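Hydrolase, NUDIX family (Clostridium perfringens ATCC 13124, PDB 3F6A) probably hydrolyses nucleoside diphosphates linked to another moiety, as other Nudix family enzymes do, though its own substrate is not established. Local coordinates at residues T87-G90 and H96-I99; E41-A46 and I99-Y104; M30-G35 and E138-M143. One frame throughout, in Å; residues are numbered along the deposited sequence.

Contact 1. Residues T87-G90 and H96-I99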
loop_
_atom_site.group_PDB
_atom_site.type_symbol
_atom_site.label_atom_id
_atom_site.label_comp_id
_atom_site.label_asym_id
_atom_site.label_seq_id
_atom_site.Cartn_x
_atom_site.Cartn_y
_atom_site.Cartn_z
ATOM N N THR A 87 0.367 5.963 0.791
ATOM C CA THR A 87 1.172 5.415 1.869
ATOM C C THR A 87 2.010 6.567 2.415
ATOM O O THR A 87 2.803 7.183 1.692
ATOM C CB THR A 87 2.089 4.282 1.365
ATOM O OG1 THR A 87 1.284 3.195 0.887
ATOM C CG2 THR A 87 2.982 3.783 2.481
ATOM N N ILE A 88 1.833 6.853 3.701
ATOM C CA ILE A 88 2.543 7.953 4.343
ATOM C C ILE A 88 3.341 7.554 5.586
ATOM O O ILE A 88 2.930 6.680 6.357
ATOM C CB ILE A 88 1.540 9.060 4.728
ATOM C CG1 ILE A 88 0.867 9.594 3.461
ATOM C CG2 ILE A 88 2.244 10.177 5.496
ATOM C CD1 ILE A 88 -0.236 10.602 3.731
ATOM N N LEU A 89 4.489 8.199 5.773
ATOM C CA LEU A 89 5.329 7.929 6.937
ATOM C C LEU A 89 5.037 8.983 8.006
ATOM O O LEU A 89 5.252 10.186 7.788
ATOM C CB LEU A 89 6.810 7.962 6.558
ATOM C CG LEU A 89 7.801 7.684 7.698
ATOM C CD1 LEU A 89 7.595 6.279 8.246
ATOM C CD2 LEU A 89 9.231 7.853 7.181
ATOM N N GLY A 90 4.535 8.516 9.149
ATOM C CA GLY A 90 4.189 9.391 10.252
ATOM C C GLY A 90 5.213 9.328 11.370
ATOM O O GLY A 90 5.904 8.321 11.554
ATOM N N HIS A 96 5.872 7.343 17.483
ATOM C CA HIS A 96 6.975 6.499 17.056
ATOM C C HIS A 96 6.804 6.428 15.542
ATOM O O HIS A 96 5.681 6.503 15.039
ATOM C CB HIS A 96 6.903 5.107 17.701
ATOM C CG HIS A 96 5.648 4.349 17.396
ATOM N ND1 HIS A 96 5.423 3.739 16.178
ATOM C CD2 HIS A 96 4.560 4.084 18.155
ATOM C CE1 HIS A 96 4.249 3.130 16.204
ATOM N NE2 HIS A 96 3.705 3.324 17.390
ATOM N N SER A 97 7.908 6.324 14.813
ATOM C CA SER A 97 7.827 6.279 13.360
ATOM C C SER A 97 6.884 5.169 12.936
ATOM O O SER A 97 6.904 4.077 13.498
ATOM C CB SER A 97 9.212 6.061 12.746
ATOM O OG SER A 97 9.192 6.357 11.359
ATOM N N HIS A 98 6.038 5.457 11.956
ATOM C CA HIS A 98 5.093 4.461 11.487
ATOM C C HIS A 98 4.609 4.732 10.077
ATOM O O HIS A 98 4.564 5.879 9.622
ATOM C CB HIS A 98 3.887 4.398 12.426
ATOM C CG HIS A 98 3.168 5.702 12.579
ATOM N ND1 HIS A 98 2.039 6.024 11.853
ATOM C CD2 HIS A 98 3.410 6.763 13.384
ATOM C CE1 HIS A 98 1.616 7.225 12.210
ATOM N NE2 HIS A 98 2.430 7.693 13.138
ATOM N N ILE A 99 4.249 3.655 9.394
ATOM C CA ILE A 99 3.723 3.735 8.047
ATOM C C ILE A 99 2.213 3.805 8.193
ATOM O O ILE A 99 1.621 3.069 8.984
ATOM C CB ILE A 99 4.094 2.478 7.235
ATOM C CG1 ILE A 99 5.585 2.509 6.902
ATOM C CG2 ILE A 99 3.250 2.395 5.969
ATOM C CD1 ILE A 99 6.078 1.264 6.207
HETATM O O HOH W 1 9.077 9.154 10.654
#
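T87 meets I99 through methyl groups, CG2 of T87 lying 3.8 Å from CG2 of I99. The two residues belong to a beta hairpin of the Nudix domain, in which strand 86-90 runs antiparallel to the start of strand 98-106. I88 takes part through its backbone: its O accepts a CA-H...O contact from CA of I99. L89 and I99 form a non-hydrogen-bonded pair. The L89 side chain sets off with CG anti to the backbone N (chi1 -180°). This carries CD1 over the opposite strand, 3.4 Å from H98 O and 3.5 Å from S97 OG. I88 and L89 also pair with a strand of the second subunit, so the sheet continues across the dimer interface. G90 and H98 form the hydrogen-bonded pair. G90 N donates to H98 O at 2.7 Å, with an N-H...O angle of 164°, and H98 N donates back to G90 O at 2.9 Å. The H98 side chain sits between its own backbone N and carbonyl carbon (chi1 58°), and its ring turns back under G90. G90 has no side chain, and its CA lies over the ring face in a CH-pi contact. ND1 of the same ring and OG1 of T8 form a weak hydrogen bond. At the hairpin end, a water bonds S97 OG at 2.9 Å and G90 O weakly at 3.4 Å.

Contact 2. Residues E41-A46 and I99-Y104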
loop_
_atom_site.group_PDB
_atom_site.type_symbol
_atom_site.label_atom_id
_atom_site.label_comp_id
_atom_site.label_asym_id
_atom_site.label_seq_id
_atom_site.Cartn_x
_atom_site.Cartn_y
_atom_site.Cartn_z
ATOM N N GLU A 41 -4.127 -9.229 11.249
ATOM C CA GLU A 41 -5.301 -8.499 10.773
ATOM C C GLU A 41 -4.914 -7.773 9.483
ATOM O O GLU A 41 -3.839 -7.189 9.399
ATOM C CB GLU A 41 -5.771 -7.472 11.807
ATOM C CG GLU A 41 -6.886 -6.569 11.289
ATOM C CD GLU A 41 -7.364 -5.558 12.314
ATOM O OE1 GLU A 41 -6.535 -4.770 12.820
ATOM O OE2 GLU A 41 -8.576 -5.553 12.604
ATOM N N LEU A 42 -5.784 -7.816 8.480
ATOM C CA LEU A 42 -5.507 -7.147 7.209
ATOM C C LEU A 42 -5.704 -5.649 7.374
ATOM O O LEU A 42 -6.605 -5.213 8.095
ATOM C CB LEU A 42 -6.459 -7.634 6.114
ATOM C CG LEU A 42 -6.575 -9.126 5.788
ATOM C CD1 LEU A 42 -7.679 -9.310 4.746
ATOM C CD2 LEU A 42 -5.244 -9.667 5.282
ATOM N N PRO A 43 -4.870 -4.838 6.702
ATOM C CA PRO A 43 -5.006 -3.381 6.810
ATOM C C PRO A 43 -6.442 -2.927 6.530
ATOM O O PRO A 43 -6.927 -1.980 7.142
ATOM C CB PRO A 43 -4.021 -2.863 5.759
ATOM C CG PRO A 43 -2.925 -3.910 5.785
ATOM C CD PRO A 43 -3.725 -5.201 5.839
ATOM N N GLU A 44 -7.118 -3.609 5.608
ATOM C CA GLU A 44 -8.491 -3.253 5.257
ATOM C C GLU A 44 -9.483 -3.579 6.368
ATOM O O GLU A 44 -10.450 -2.845 6.574
ATOM C CB GLU A 44 -8.912 -3.965 3.968
ATOM C CG GLU A 44 -8.833 -5.485 4.024
ATOM C CD GLU A 44 -8.973 -6.123 2.648
ATOM O OE1 GLU A 44 -10.062 -6.645 2.332
ATOM O OE2 GLU A 44 -7.992 -6.091 1.875
ATOM N N GLU A 45 -9.250 -4.678 7.078
ATOM C CA GLU A 45 -10.141 -5.058 8.169
ATOM C C GLU A 45 -9.956 -4.046 9.288
ATOM O O GLU A 45 -10.900 -3.722 10.001
ATOM C CB GLU A 45 -9.817 -6.470 8.660
ATOM C CG GLU A 45 -9.974 -7.520 7.566
ATOM C CD GLU A 45 -9.648 -8.927 8.031
ATOM O OE1 GLU A 45 -8.631 -9.103 8.740
ATOM O OE2 GLU A 45 -10.400 -9.863 7.669
ATOM N N ALA A 46 -8.731 -3.531 9.414
ATOM C CA ALA A 46 -8.417 -2.531 10.430
ATOM C C ALA A 46 -9.196 -1.248 10.153
ATOM O O ALA A 46 -9.642 -0.572 11.086
ATOM C CB ALA A 46 -6.917 -2.241 10.446
ATOM N N ILE A 99 4.249 3.655 9.394
ATOM C CA ILE A 99 3.723 3.735 8.047
ATOM C C ILE A 99 2.213 3.805 8.193
ATOM O O ILE A 99 1.621 3.069 8.984
ATOM C CB ILE A 99 4.094 2.478 7.235
ATOM C CG1 ILE A 99 5.585 2.509 6.902
ATOM C CG2 ILE A 99 3.250 2.395 5.969
ATOM C CD1 ILE A 99 6.078 1.264 6.207
ATOM N N ASP A 100 1.586 4.700 7.444
ATOM C CA ASP A 100 0.143 4.828 7.503
ATOM C C ASP A 100 -0.469 4.579 6.135
ATOM O O ASP A 100 -0.219 5.331 5.185
ATOM C CB ASP A 100 -0.254 6.216 8.002
ATOM C CG ASP A 100 -1.756 6.395 8.071
ATOM O OD1 ASP A 100 -2.409 5.694 8.872
ATOM O OD2 ASP A 100 -2.288 7.234 7.317
ATOM N N PHE A 101 -1.254 3.506 6.040
ATOM C CA PHE A 101 -1.931 3.147 4.800
ATOM C C PHE A 101 -3.254 3.886 4.755
ATOM O O PHE A 101 -4.131 3.646 5.579
ATOM C CB PHE A 101 -2.173 1.633 4.734
ATOM C CG PHE A 101 -0.916 0.830 4.536
ATOM C CD1 PHE A 101 -0.008 1.175 3.538
ATOM C CD2 PHE A 101 -0.642 -0.275 5.335
ATOM C CE1 PHE A 101 1.154 0.429 3.340
ATOM C CE2 PHE A 101 0.514 -1.023 5.143
ATOM C CZ PHE A 101 1.411 -0.670 4.145
ATOM N N VAL A 102 -3.389 4.781 3.780
ATOM C CA VAL A 102 -4.590 5.597 3.639
ATOM C C VAL A 102 -5.629 5.047 2.678
ATOM O O VAL A 102 -5.323 4.739 1.532
ATOM C CB VAL A 102 -4.223 7.015 3.186
ATOM C CG1 VAL A 102 -5.468 7.888 3.140
ATOM C CG2 VAL A 102 -3.197 7.595 4.127
ATOM N N TYR A 103 -6.868 4.957 3.156
ATOM C CA TYR A 103 -7.981 4.452 2.365
ATOM C C TYR A 103 -9.106 5.473 2.322
ATOM O O TYR A 103 -9.258 6.282 3.240
ATOM C CB TYR A 103 -8.530 3.164 2.988
ATOM C CG TYR A 103 -7.578 1.998 2.974
ATOM C CD1 TYR A 103 -7.688 0.996 2.011
ATOM C CD2 TYR A 103 -6.561 1.889 3.928
ATOM C CE1 TYR A 103 -6.811 -0.088 1.995
ATOM C CE2 TYR A 103 -5.680 0.806 3.920
ATOM C CZ TYR A 103 -5.814 -0.174 2.949
ATOM O OH TYR A 103 -4.952 -1.242 2.930
ATOM N N TYR A 104 -9.893 5.437 1.250
ATOM C CA TYR A 104 -11.039 6.326 1.113
ATOM C C TYR A 104 -12.251 5.403 1.110
ATOM O O TYR A 104 -12.181 4.286 0.596
ATOM C CB TYR A 104 -10.980 7.128 -0.197
ATOM C CG TYR A 104 -9.795 8.078 -0.320
ATOM C CD1 TYR A 104 -9.086 8.500 0.806
ATOM C CD2 TYR A 104 -9.402 8.568 -1.563
ATOM C CE1 TYR A 104 -8.012 9.395 0.694
ATOM C CE2 TYR A 104 -8.334 9.459 -1.689
ATOM C CZ TYR A 104 -7.644 9.867 -0.557
ATOM O OH TYR A 104 -6.590 10.747 -0.690
#
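P43 and F101 mark the nearest backbone approach, with CA atoms 7.5 Å apart, so the first turn of helix 43-55 meets strand 98-106 through side chains. P43 carries the contact. Its CB lies 3.4 Å from the hydroxyl OH of Y103 and 4.3 Å from CD2 of F101. It comes to both rings obliquely. F101 and Y103 are two residues apart on the strand, and both direct their side chains at the helix. Y103 CG lies beside the backbone N (chi1 -65°), and the ring carries OH out to P43. One face of the F101 ring receives CG2 of I99 from its own strand. E44 adds a smaller contact beside Y103, and its OE2 bonds to I82 N.

The helix start has its own polar fastening. L42 holds the N-cap position, and its O accepts the backbone N of A46 at 3.0 Å. The L42 N donates to OE1 of E45 at 3.1 Å, in a nearly straight bond (171°). Residues 35-56 fit the Nudix box, the signature loop-helix-loop motif of the family, and helix 43-55, which P43 begins, is the helix of that motif. E41 sits just ahead of the helix and forms a salt bridge with R49 farther along it.

L42 and P43 also pack on I99 of the second subunit, and the F101 ring meets the F101 ring of that subunit. Strand 7-15 runs beside strand 98-106, with F7 against F101 and V9 against A46. P84 packs on both F101 and Y103.

Contact 3. Residues M30-G35 and E138-M143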
loop_
_atom_site.group_PDB
_atom_site.type_symbol
_atom_site.label_atom_id
_atom_site.label_comp_id
_atom_site.label_asym_id
_atom_site.label_seq_id
_atom_site.Cartn_x
_atom_site.Cartn_y
_atom_site.Cartn_z
HETATM N N MSE A 30 -7.638 17.997 13.861
HETATM C CA MSE A 30 -8.605 17.143 13.180
HETATM C C MSE A 30 -7.886 16.101 12.319
HETATM O O MSE A 30 -6.969 16.435 11.562
HETATM C CB MSE A 30 -9.529 17.987 12.305
HETATM C CG MSE A 30 -10.377 18.980 13.099
HETATM SE SE MSE A 30 -11.321 18.167 14.597
HETATM C CE MSE A 30 -12.712 17.289 13.610
ATOM N N LEU A 31 -8.295 14.838 12.444
ATOM C CA LEU A 31 -7.683 13.755 11.676
ATOM C C LEU A 31 -8.723 12.742 11.212
ATOM O O LEU A 31 -9.836 12.676 11.751
ATOM C CB LEU A 31 -6.642 13.023 12.525
ATOM C CG LEU A 31 -5.411 13.784 13.024
ATOM C CD1 LEU A 31 -4.628 12.886 13.969
ATOM C CD2 LEU A 31 -4.547 14.225 11.841
ATOM N N PRO A 32 -8.383 11.950 10.187
ATOM C CA PRO A 32 -9.342 10.953 9.716
ATOM C C PRO A 32 -9.338 9.843 10.747
ATOM O O PRO A 32 -8.466 9.812 11.617
ATOM C CB PRO A 32 -8.745 10.504 8.391
ATOM C CG PRO A 32 -7.267 10.632 8.634
ATOM C CD PRO A 32 -7.182 11.971 9.337
ATOM N N LEU A 33 -10.312 8.945 10.671
ATOM C CA LEU A 33 -10.357 7.831 11.601
ATOM C C LEU A 33 -9.175 6.923 11.264
ATOM O O LEU A 33 -8.634 6.985 10.159
ATOM C CB LEU A 33 -11.669 7.052 11.441
ATOM C CG LEU A 33 -12.962 7.872 11.492
ATOM C CD1 LEU A 33 -14.168 6.930 11.641
ATOM C CD2 LEU A 33 -12.897 8.839 12.661
ATOM N N GLY A 34 -8.780 6.077 12.210
ATOM C CA GLY A 34 -7.663 5.184 11.964
ATOM C C GLY A 34 -7.025 4.664 13.237
ATOM O O GLY A 34 -7.522 4.913 14.337
ATOM N N GLY A 35 -5.918 3.943 13.092
ATOM C CA GLY A 35 -5.240 3.391 14.252
ATOM C C GLY A 35 -4.369 2.218 13.855
ATOM O O GLY A 35 -4.219 1.926 12.669
ATOM N N GLU A 138 -2.272 20.541 6.511
ATOM C CA GLU A 138 -2.446 20.685 5.068
ATOM C C GLU A 138 -2.625 19.374 4.294
ATOM O O GLU A 138 -3.499 19.285 3.428
ATOM C CB GLU A 138 -1.267 21.461 4.473
ATOM C CG GLU A 138 -1.053 22.838 5.073
ATOM C CD GLU A 138 -2.290 23.714 4.989
ATOM O OE1 GLU A 138 -2.888 23.793 3.895
ATOM O OE2 GLU A 138 -2.656 24.328 6.014
ATOM N N ASN A 139 -1.804 18.363 4.588
ATOM C CA ASN A 139 -1.911 17.095 3.870
ATOM C C ASN A 139 -3.235 16.388 4.158
ATOM O O ASN A 139 -3.724 15.607 3.337
ATOM C CB ASN A 139 -0.711 16.182 4.186
ATOM C CG ASN A 139 -0.702 15.679 5.617
ATOM O OD1 ASN A 139 -1.121 16.371 6.535
ATOM N ND2 ASN A 139 -0.193 14.471 5.812
ATOM N N ILE A 140 -3.822 16.665 5.317
ATOM C CA ILE A 140 -5.109 16.064 5.650
ATOM C C ILE A 140 -6.170 16.780 4.818
ATOM O O ILE A 140 -7.116 16.159 4.320
ATOM C CB ILE A 140 -5.432 16.212 7.150
ATOM C CG1 ILE A 140 -4.411 15.427 7.979
ATOM C CG2 ILE A 140 -6.842 15.711 7.436
ATOM C CD1 ILE A 140 -4.368 13.938 7.664
ATOM N N LEU A 141 -6.000 18.090 4.657
ATOM C CA LEU A 141 -6.933 18.886 3.864
ATOM C C LEU A 141 -6.925 18.395 2.431
ATOM O O LEU A 141 -7.964 18.343 1.777
ATOM C CB LEU A 141 -6.549 20.368 3.880
ATOM C CG LEU A 141 -6.798 21.152 5.168
ATOM C CD1 LEU A 141 -6.296 22.582 5.010
ATOM C CD2 LEU A 141 -8.287 21.142 5.492
ATOM N N VAL A 142 -5.745 18.031 1.944
ATOM C CA VAL A 142 -5.611 17.546 0.575
ATOM C C VAL A 142 -6.279 16.190 0.368
ATOM O O VAL A 142 -7.043 16.007 -0.581
ATOM C CB VAL A 142 -4.128 17.430 0.175
ATOM C CG1 VAL A 142 -3.994 16.721 -1.148
ATOM C CG2 VAL A 142 -3.510 18.816 0.089
HETATM N N MSE A 143 -5.999 15.237 1.252
HETATM C CA MSE A 143 -6.591 13.913 1.109
HETATM C C MSE A 143 -8.102 13.908 1.299
HETATM O O MSE A 143 -8.814 13.154 0.635
HETATM C CB MSE A 143 -5.920 12.928 2.066
HETATM C CG MSE A 143 -4.449 12.684 1.708
HETATM SE SE MSE A 143 -3.596 11.262 2.686
HETATM C CE MSE A 143 -3.359 12.165 4.355
#
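I140 reaches from its helix to two neighbouring residues, L31 and P32. Its CD1 meets CD of P32 tip to tip at 3.8 Å. Its CG1 lies 4.0 Å from CD2 of L31, where the two side chains pass at a slant. The other branch, CG2, comes within 4.2 Å of the backbone O of M30. With chi1 at -64°, CG1 points away from the carbonyl carbon and CG2 away from the backbone N, which sends the branches to different residues. The two branches thus spread over three consecutive residues. The contact is apolar and partly buried.

These side chains belong to the Nudix fold, in which a mixed sheet is packed between helices. Helix 138-150 lies against one side of the sheet here, and I140 meets strand 30-36 near its break. On the other side, L33 packs on E54 and A55 of helix 43-55.

Farther out, F12 of strand 7-15 touches P32, I140 and selenomethionine M143, while L21 of strand 18-23 touches I140 and selenomethionine M30. L31 is joined to H22 of strand 18-23 by backbone hydrogen bonding, and L31 O also takes a bond from H22 ND1. M30 pairs through its backbone with N135, in the loop that leads to the helix. Within the helix, M143 N donates to N139 O at 3.1 Å. N139 faces the second subunit, where its OD1 bonds to S76 OG and its ND2 to E78 OE1. M143 packs on L69 of that subunit.

Overall arrangement
From the N terminus, the first segment to be met in any contact is on strand 30-36, after strands 7-15 and 18-23, and helix 43-55 follows it directly. Contact 3 closes the longest loop, 102 residues, by bringing helix 138-150 back to strand 30-36. Contact 2 closes a loop of 52 residues inside it, joining the start of helix 43-55 to strand 98-106. Contact 1 closes the short hairpin between strands 86-90 and 98-106, with five residues between its segments. Contacts 1 and 2 both nest inside contact 3 and end on the same stretch, sharing I99. Contacts 1 and 3 touch where I88 CD1 meets M143 CE, and contacts 2 and 3 where V102 meets M143. All three reach one sheet and the second subunit.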